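Cell division protein FtsI/penicillin binding protein 2 (Legionella pneumophila subsp. pneumophila ATCC 43290, PDB 4ZTK) probably cross-links peptidoglycan as a penicillin-binding D,D-transpeptidase serving the synthesis of septal cell wall during division. Local coordinates at residues 34-38 with 39-43; 284-288 with 289-293. All blocks are in the same frame, centred on the assembly; numbering follows the deposited sequence.

Contact 1: 34-38 with 39-43; sequences TAVKQ and YHAKS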
ATOM      1  N   THR A  34       0.630 -14.367  14.195  1.00 31.99           N
ATOM      2  CA  THR A  34       0.118 -15.624  13.669  1.00 35.65           C
ATOM      3  C   THR A  34       0.528 -15.780  12.210  1.00 37.01           C
ATOM      4  O   THR A  34       0.955 -16.854  11.783  1.00 33.39           O
ATOM      5  CB  THR A  34      -1.419 -15.669  13.761  1.00 39.10           C
ATOM      6  OG1 THR A  34      -1.822 -15.556  15.133  1.00 44.75           O
ATOM      7  CG2 THR A  34      -1.960 -16.969  13.172  1.00 34.17           C
ATOM      8  N   ALA A  35       0.403 -14.695  11.455  1.00 28.97           N
ATOM      9  CA  ALA A  35       0.721 -14.711  10.031  1.00 31.61           C
ATOM     10  C   ALA A  35       2.196 -15.012   9.793  1.00 34.18           C
ATOM     11  O   ALA A  35       2.539 -15.826   8.933  1.00 32.52           O
ATOM     12  CB  ALA A  35       0.341 -13.386   9.392  1.00 30.23           C
ATOM     13  N   VAL A  36       3.062 -14.352  10.560  1.00 32.34           N
ATOM     14  CA  VAL A  36       4.506 -14.537  10.425  1.00 29.73           C
ATOM     15  C   VAL A  36       4.894 -15.991  10.667  1.00 31.51           C
ATOM     16  O   VAL A  36       5.699 -16.566   9.928  1.00 32.31           O
ATOM     17  CB  VAL A  36       5.292 -13.602  11.372  1.00 35.47           C
ATOM     18  CG1 VAL A  36       6.722 -14.089  11.555  1.00 36.74           C
ATOM     19  CG2 VAL A  36       5.269 -12.171  10.844  1.00 29.62           C
ATOM     20  N   LYS A  37       4.302 -16.592  11.692  1.00 31.39           N
ATOM     21  CA  LYS A  37       4.554 -17.999  11.973  1.00 36.25           C
ATOM     22  C   LYS A  37       3.989 -18.901  10.875  1.00 34.91           C
ATOM     23  O   LYS A  37       4.652 -19.834  10.422  1.00 37.12           O
ATOM     24  CB  LYS A  37       3.982 -18.392  13.334  1.00 33.65           C
ATOM     25  CG  LYS A  37       4.088 -19.880  13.626  1.00 35.18           C
ATOM     26  CD  LYS A  37       3.867 -20.181  15.099  1.00 39.13           C
ATOM     27  CE  LYS A  37       4.093 -21.663  15.400  1.00 45.31           C
ATOM     28  NZ  LYS A  37       3.069 -22.528  14.743  1.00 48.18           N
ATOM     29  N   GLN A  38       2.761 -18.614  10.451  1.00 32.01           N
ATOM     30  CA  GLN A  38       2.088 -19.414   9.432  1.00 43.92           C
ATOM     31  C   GLN A  38       2.815 -19.360   8.087  1.00 39.38           C
ATOM     32  O   GLN A  38       2.831 -20.335   7.339  1.00 35.93           O
ATOM     33  CB  GLN A  38       0.643 -18.948   9.268  1.00 47.07           C
ATOM     34  CG  GLN A  38      -0.140 -19.681   8.189  1.00 59.75           C
ATOM     35  CD  GLN A  38      -1.635 -19.443   8.300  1.00 74.85           C
ATOM     36  OE1 GLN A  38      -2.117 -18.926   9.310  1.00 80.30           O
ATOM     37  NE2 GLN A  38      -2.379 -19.822   7.263  1.00 74.04           N
ATOM     38  N   TYR A  39       3.427 -18.217   7.797  1.00 37.73           N
ATOM     39  CA  TYR A  39       4.090 -17.997   6.518  1.00 36.43           C
ATOM     40  C   TYR A  39       5.581 -18.297   6.591  1.00 37.44           C
ATOM     41  O   TYR A  39       6.303 -18.086   5.612  1.00 34.04           O
ATOM     42  CB  TYR A  39       3.907 -16.545   6.071  1.00 28.90           C
ATOM     43  CG  TYR A  39       2.494 -16.156   5.697  1.00 36.25           C
ATOM     44  CD1 TYR A  39       1.584 -17.102   5.240  1.00 33.63           C
ATOM     45  CD2 TYR A  39       2.075 -14.833   5.786  1.00 38.75           C
ATOM     46  CE1 TYR A  39       0.290 -16.738   4.885  1.00 34.46           C
ATOM     47  CE2 TYR A  39       0.788 -14.460   5.439  1.00 35.12           C
ATOM     48  CZ  TYR A  39      -0.100 -15.415   4.989  1.00 35.23           C
ATOM     49  OH  TYR A  39      -1.378 -15.044   4.644  1.00 32.96           O
ATOM     50  N   HIS A  40       6.039 -18.779   7.747  1.00 35.54           N
ATOM     51  CA  HIS A  40       7.465 -18.975   7.997  1.00 33.01           C
ATOM     52  C   HIS A  40       8.256 -17.732   7.600  1.00 37.67           C
ATOM     53  O   HIS A  40       9.352 -17.834   7.060  1.00 38.90           O
ATOM     54  CB  HIS A  40       7.999 -20.183   7.225  1.00 46.75           C
ATOM     55  CG  HIS A  40       7.276 -21.459   7.520  1.00 57.52           C
ATOM     56  ND1 HIS A  40       6.362 -22.017   6.653  1.00 59.51           N
ATOM     57  CD2 HIS A  40       7.330 -22.287   8.592  1.00 60.23           C
ATOM     58  CE1 HIS A  40       5.887 -23.134   7.173  1.00 60.63           C
ATOM     59  NE2 HIS A  40       6.457 -23.320   8.351  1.00 63.59           N
ATOM     60  N   ALA A  41       7.683 -16.563   7.853  1.00 33.69           N
ATOM     61  CA  ALA A  41       8.268 -15.314   7.387  1.00 35.44           C
ATOM     62  C   ALA A  41       9.445 -14.879   8.249  1.00 37.95           C
ATOM     63  O   ALA A  41       9.528 -15.217   9.430  1.00 37.30           O
ATOM     64  CB  ALA A  41       7.214 -14.226   7.356  1.00 28.71           C
ATOM     65  N   LYS A  42      10.355 -14.120   7.650  1.00 40.46           N
ATOM     66  CA  LYS A  42      11.452 -13.530   8.400  1.00 38.20           C
ATOM     67  C   LYS A  42      10.902 -12.486   9.366  1.00 38.97           C
ATOM     68  O   LYS A  42      11.300 -12.429  10.528  1.00 38.12           O
ATOM     69  CB  LYS A  42      12.477 -12.903   7.457  1.00 38.14           C
ATOM     70  CG  LYS A  42      13.682 -12.304   8.168  1.00 47.48           C
ATOM     71  CD  LYS A  42      14.684 -11.739   7.174  1.00 56.55           C
ATOM     72  CE  LYS A  42      15.883 -11.140   7.889  1.00 65.38           C
ATOM     73  NZ  LYS A  42      16.772 -10.402   6.949  1.00 72.04           N
ATOM     74  N   SER A  43       9.981 -11.662   8.873  1.00 38.34           N
ATOM     75  CA  SER A  43       9.287 -10.694   9.714  1.00 34.61           C
ATOM     76  C   SER A  43       7.964 -10.273   9.087  1.00 33.27           C
ATOM     77  O   SER A  43       7.635 -10.658   7.966  1.00 33.12           O
ATOM     78  CB  SER A  43      10.151  -9.455   9.955  1.00 36.47           C
ATOM     79  OG  SER A  43      10.198  -8.641   8.794  1.00 38.02           O
TER
HETATM   80  O   HOH W   1       8.529 -17.133  11.120  1.00 50.74           O

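Contact 2: 284-288 with 289-293; sequences YFSKN and GKTLV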
ATOM      1  N   TYR A 284       5.999 -17.383   2.808  1.00 35.31           N
ATOM      2  CA  TYR A 284       5.497 -18.253   1.754  1.00 40.07           C
ATOM      3  C   TYR A 284       4.457 -19.201   2.325  1.00 46.59           C
ATOM      4  O   TYR A 284       4.460 -19.491   3.520  1.00 48.38           O
ATOM      5  CB  TYR A 284       6.627 -19.063   1.111  1.00 37.74           C
ATOM      6  CG  TYR A 284       7.197 -20.138   2.007  1.00 40.05           C
ATOM      7  CD1 TYR A 284       8.164 -19.835   2.956  1.00 44.77           C
ATOM      8  CD2 TYR A 284       6.774 -21.457   1.900  1.00 42.07           C
ATOM      9  CE1 TYR A 284       8.692 -20.816   3.777  1.00 49.77           C
ATOM     10  CE2 TYR A 284       7.296 -22.443   2.717  1.00 47.33           C
ATOM     11  CZ  TYR A 284       8.254 -22.116   3.653  1.00 53.54           C
ATOM     12  OH  TYR A 284       8.778 -23.097   4.469  1.00 67.58           O
ATOM     13  N   PHE A 285       3.578 -19.690   1.461  1.00 47.64           N
ATOM     14  CA  PHE A 285       2.564 -20.650   1.863  1.00 50.88           C
ATOM     15  C   PHE A 285       2.366 -21.661   0.742  1.00 47.69           C
ATOM     16  O   PHE A 285       2.307 -21.294  -0.431  1.00 49.25           O
ATOM     17  CB  PHE A 285       1.249 -19.937   2.185  1.00 53.27           C
ATOM     18  CG  PHE A 285       0.248 -20.801   2.898  1.00 57.80           C
ATOM     19  CD1 PHE A 285       0.360 -21.034   4.258  1.00 59.69           C
ATOM     20  CD2 PHE A 285      -0.810 -21.374   2.210  1.00 62.98           C
ATOM     21  CE1 PHE A 285      -0.561 -21.831   4.921  1.00 69.93           C
ATOM     22  CE2 PHE A 285      -1.735 -22.170   2.866  1.00 67.43           C
ATOM     23  CZ  PHE A 285      -1.610 -22.399   4.223  1.00 68.34           C
ATOM     24  N   SER A 286       2.279 -22.934   1.103  1.00 52.07           N
ATOM     25  CA  SER A 286       2.113 -23.985   0.106  1.00 67.66           C
ATOM     26  C   SER A 286       0.661 -24.422  -0.055  1.00 70.57           C
ATOM     27  O   SER A 286       0.043 -24.920   0.881  1.00 70.38           O
ATOM     28  CB  SER A 286       2.988 -25.197   0.442  1.00 72.55           C
ATOM     29  OG  SER A 286       4.365 -24.888   0.307  1.00 75.29           O
ATOM     30  N   LYS A 287       0.120 -24.217  -1.250  1.00 79.96           N
ATOM     31  CA  LYS A 287      -1.141 -24.838  -1.631  1.00 89.99           C
ATOM     32  C   LYS A 287      -0.817 -25.896  -2.678  1.00 96.67           C
ATOM     33  O   LYS A 287      -0.412 -25.567  -3.793  1.00 98.10           O
ATOM     34  CB  LYS A 287      -2.132 -23.799  -2.156  1.00 92.33           C
ATOM     35  CG  LYS A 287      -2.719 -22.919  -1.061  1.00 92.95           C
ATOM     36  CD  LYS A 287      -3.772 -21.959  -1.596  1.00 94.76           C
ATOM     37  CE  LYS A 287      -4.418 -21.172  -0.463  1.00 92.67           C
ATOM     38  NZ  LYS A 287      -5.354 -20.126  -0.959  1.00 89.55           N
ATOM     39  N   ASN A 288      -1.008 -27.161  -2.301  1.00 99.53           N
ATOM     40  CA  ASN A 288      -0.445 -28.318  -3.012  1.00103.82           C
ATOM     41  C   ASN A 288       0.977 -28.110  -3.544  1.00100.82           C
ATOM     42  O   ASN A 288       1.933 -28.083  -2.769  1.00 98.94           O
ATOM     43  CB  ASN A 288      -1.388 -28.887  -4.090  1.00109.88           C
ATOM     44  CG  ASN A 288      -2.151 -27.814  -4.842  1.00110.83           C
ATOM     45  OD1 ASN A 288      -1.614 -27.167  -5.740  1.00115.03           O
ATOM     46  ND2 ASN A 288      -3.419 -27.633  -4.489  1.00108.52           N
ATOM     47  N   GLY A 289       1.112 -27.965  -4.858  1.00 99.64           N
ATOM     48  CA  GLY A 289       2.416 -27.767  -5.469  1.00 98.23           C
ATOM     49  C   GLY A 289       2.851 -26.312  -5.509  1.00 93.33           C
ATOM     50  O   GLY A 289       4.045 -26.011  -5.516  1.00 94.73           O
ATOM     51  N   LYS A 290       1.876 -25.409  -5.528  1.00 87.29           N
ATOM     52  CA  LYS A 290       2.147 -23.982  -5.658  1.00 79.66           C
ATOM     53  C   LYS A 290       2.771 -23.400  -4.394  1.00 75.34           C
ATOM     54  O   LYS A 290       2.245 -23.573  -3.296  1.00 71.59           O
ATOM     55  CB  LYS A 290       0.854 -23.225  -5.969  1.00 81.83           C
ATOM     56  CG  LYS A 290      -0.128 -23.975  -6.857  1.00 86.39           C
ATOM     57  CD  LYS A 290      -1.422 -23.185  -7.026  1.00 88.54           C
ATOM     58  CE  LYS A 290      -2.049 -22.846  -5.678  1.00 89.35           C
ATOM     59  NZ  LYS A 290      -3.293 -22.035  -5.812  1.00 87.40           N
ATOM     60  N   THR A 291       3.892 -22.704  -4.556  1.00 73.22           N
ATOM     61  CA  THR A 291       4.472 -21.931  -3.464  1.00 61.16           C
ATOM     62  C   THR A 291       4.094 -20.467  -3.645  1.00 51.80           C
ATOM     63  O   THR A 291       4.609 -19.791  -4.533  1.00 54.26           O
ATOM     64  CB  THR A 291       6.006 -22.063  -3.412  1.00 62.40           C
ATOM     65  OG1 THR A 291       6.360 -23.426  -3.149  1.00 64.67           O
ATOM     66  CG2 THR A 291       6.579 -21.179  -2.317  1.00 56.31           C
ATOM     67  N   LEU A 292       3.184 -19.987  -2.805  1.00 42.56           N
ATOM     68  CA  LEU A 292       2.652 -18.632  -2.925  1.00 48.61           C
ATOM     69  C   LEU A 292       3.474 -17.614  -2.128  1.00 42.98           C
ATOM     70  O   LEU A 292       3.770 -17.832  -0.952  1.00 47.43           O
ATOM     71  CB  LEU A 292       1.196 -18.609  -2.463  1.00 47.73           C
ATOM     72  CG  LEU A 292       0.338 -19.763  -2.991  1.00 50.68           C
ATOM     73  CD1 LEU A 292      -1.090 -19.634  -2.488  1.00 51.16           C
ATOM     74  CD2 LEU A 292       0.374 -19.824  -4.508  1.00 53.13           C
ATOM     75  N   VAL A 293       3.831 -16.501  -2.766  1.00 39.35           N
ATOM     76  CA  VAL A 293       4.730 -15.518  -2.158  1.00 30.85           C
ATOM     77  C   VAL A 293       4.301 -14.064  -2.352  1.00 33.05           C
ATOM     78  O   VAL A 293       4.946 -13.153  -1.834  1.00 38.18           O
ATOM     79  CB  VAL A 293       6.149 -15.633  -2.744  1.00 37.90           C
ATOM     80  CG1 VAL A 293       6.715 -17.033  -2.534  1.00 40.68           C
ATOM     81  CG2 VAL A 293       6.132 -15.270  -4.222  1.00 39.31           C
TER

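Contact 1: 34-38 with 39-43
His40 leaves the helix in a left-handed backbone conformation with positive phi (48°), and its N-H turns back to Lys37 O at 3.2 Å. This donor stands above the carbonyl plane, not on a lone pair. Ala41 N reaches one residue further back, to Val36 O at 2.9 Å, and lies in the plane of that carbonyl. A water also donates to Val36 O (3.1 Å) and joins it to Ala41 O, so the Val36 carbonyl takes two bonds. Before the reversal, Tyr39 N still makes a helical bond to Ala35 O (2.8 Å). The Tyr39 CG lies beside its own N (chi1 -68°). This turns the ring back along the helix, where CE2 touches Ala35 CB at 4.1 Å. The Tyr39 hydroxyl is hydrogen-bonded to Leu298 O of helix 295-310. Val36 spreads its two methyls along the outgoing chain. CG1 meets Ala41 CB at 4.2 Å, and CG2 rests near the Ser43 carbonyl carbon. The His40 ring has Lys37 O over one face. The pair of bonds from His40 and Ala41 is a Schellman motif, which ends helix 22-38 and leads the chain into strand 43-49.

Contact 2: 284-288 with 289-293
Thr291 CG2 lies obliquely beside the Tyr284 ring, while the hydroxyl end leads away. Tyr284 CB is the part that packs on the returning segment, touching Thr291 CG2 at 4.0 Å and Val293 CG1 at 4.2 Å. Tyr284 CG sits between the backbone N and the carbonyl carbon (chi1 71°). The ring also meets that of His40, with the planes at about 25°. The end of the Phe285 side chain likewise leads away from the partner strand. The Asn288 amide bends toward the next residues. Its OD1 accepts a weak hydrogen bond from Gly289 N (3.0 Å), and the side chain crosses that of Lys290 obliquely, OD1 near CG.

On the face carrying Phe285, Lys287, Lys290 and Leu292, the long side chains pack by their carbons. The extended Lys287 chain crosses Leu292 at about a right angle, with Lys287 CD 3.7 Å from Leu292 CD1. Lys290 bends at chi3 (-56°) and lays CE against Lys287 CB at 3.6 Å. The two lysine NZ atoms remain 5.6 Å apart, and their like charges probably repel mildly.

The backbone pairs Phe285 with Leu292 by two bonds; Leu292 N to Phe285 O is 2.8 Å. Lys287 N also bonds Lys290 O (3.0 Å), while the return bond is weak. A type II' turn from Lys287 to Lys290 joins the strands, with Asn288 and Gly289 at its corners.

This is a two-stranded beta hairpin at the surface, separate from the main sheet. It follows strand 274-281 and precedes helix 295-310, against which Phe285 and Leu292 pack at Leu298 and Glu297.

Contact 1 comes first along the chain and contact 2 near its end; neither encloses the other. Their centres are about 14 Å apart, on the same side of the chain's centre, and they touch. Tyr39 O and Tyr284 N probably form a hydrogen bond at 2.9 Å. Elsewhere in the interface, Gln38 NE2 packs on Phe285 CE1 at 3.6 Å. Strand 43-49, which contact 1 leads into, pairs antiparallel with strand 274-281, which runs toward contact 2. Both contacts also lean on helix 295-310. The end of helix 22-38 and the hairpin thus meet at one end of the transpeptidase fold, tying an early helix to the C-terminal part of the chain.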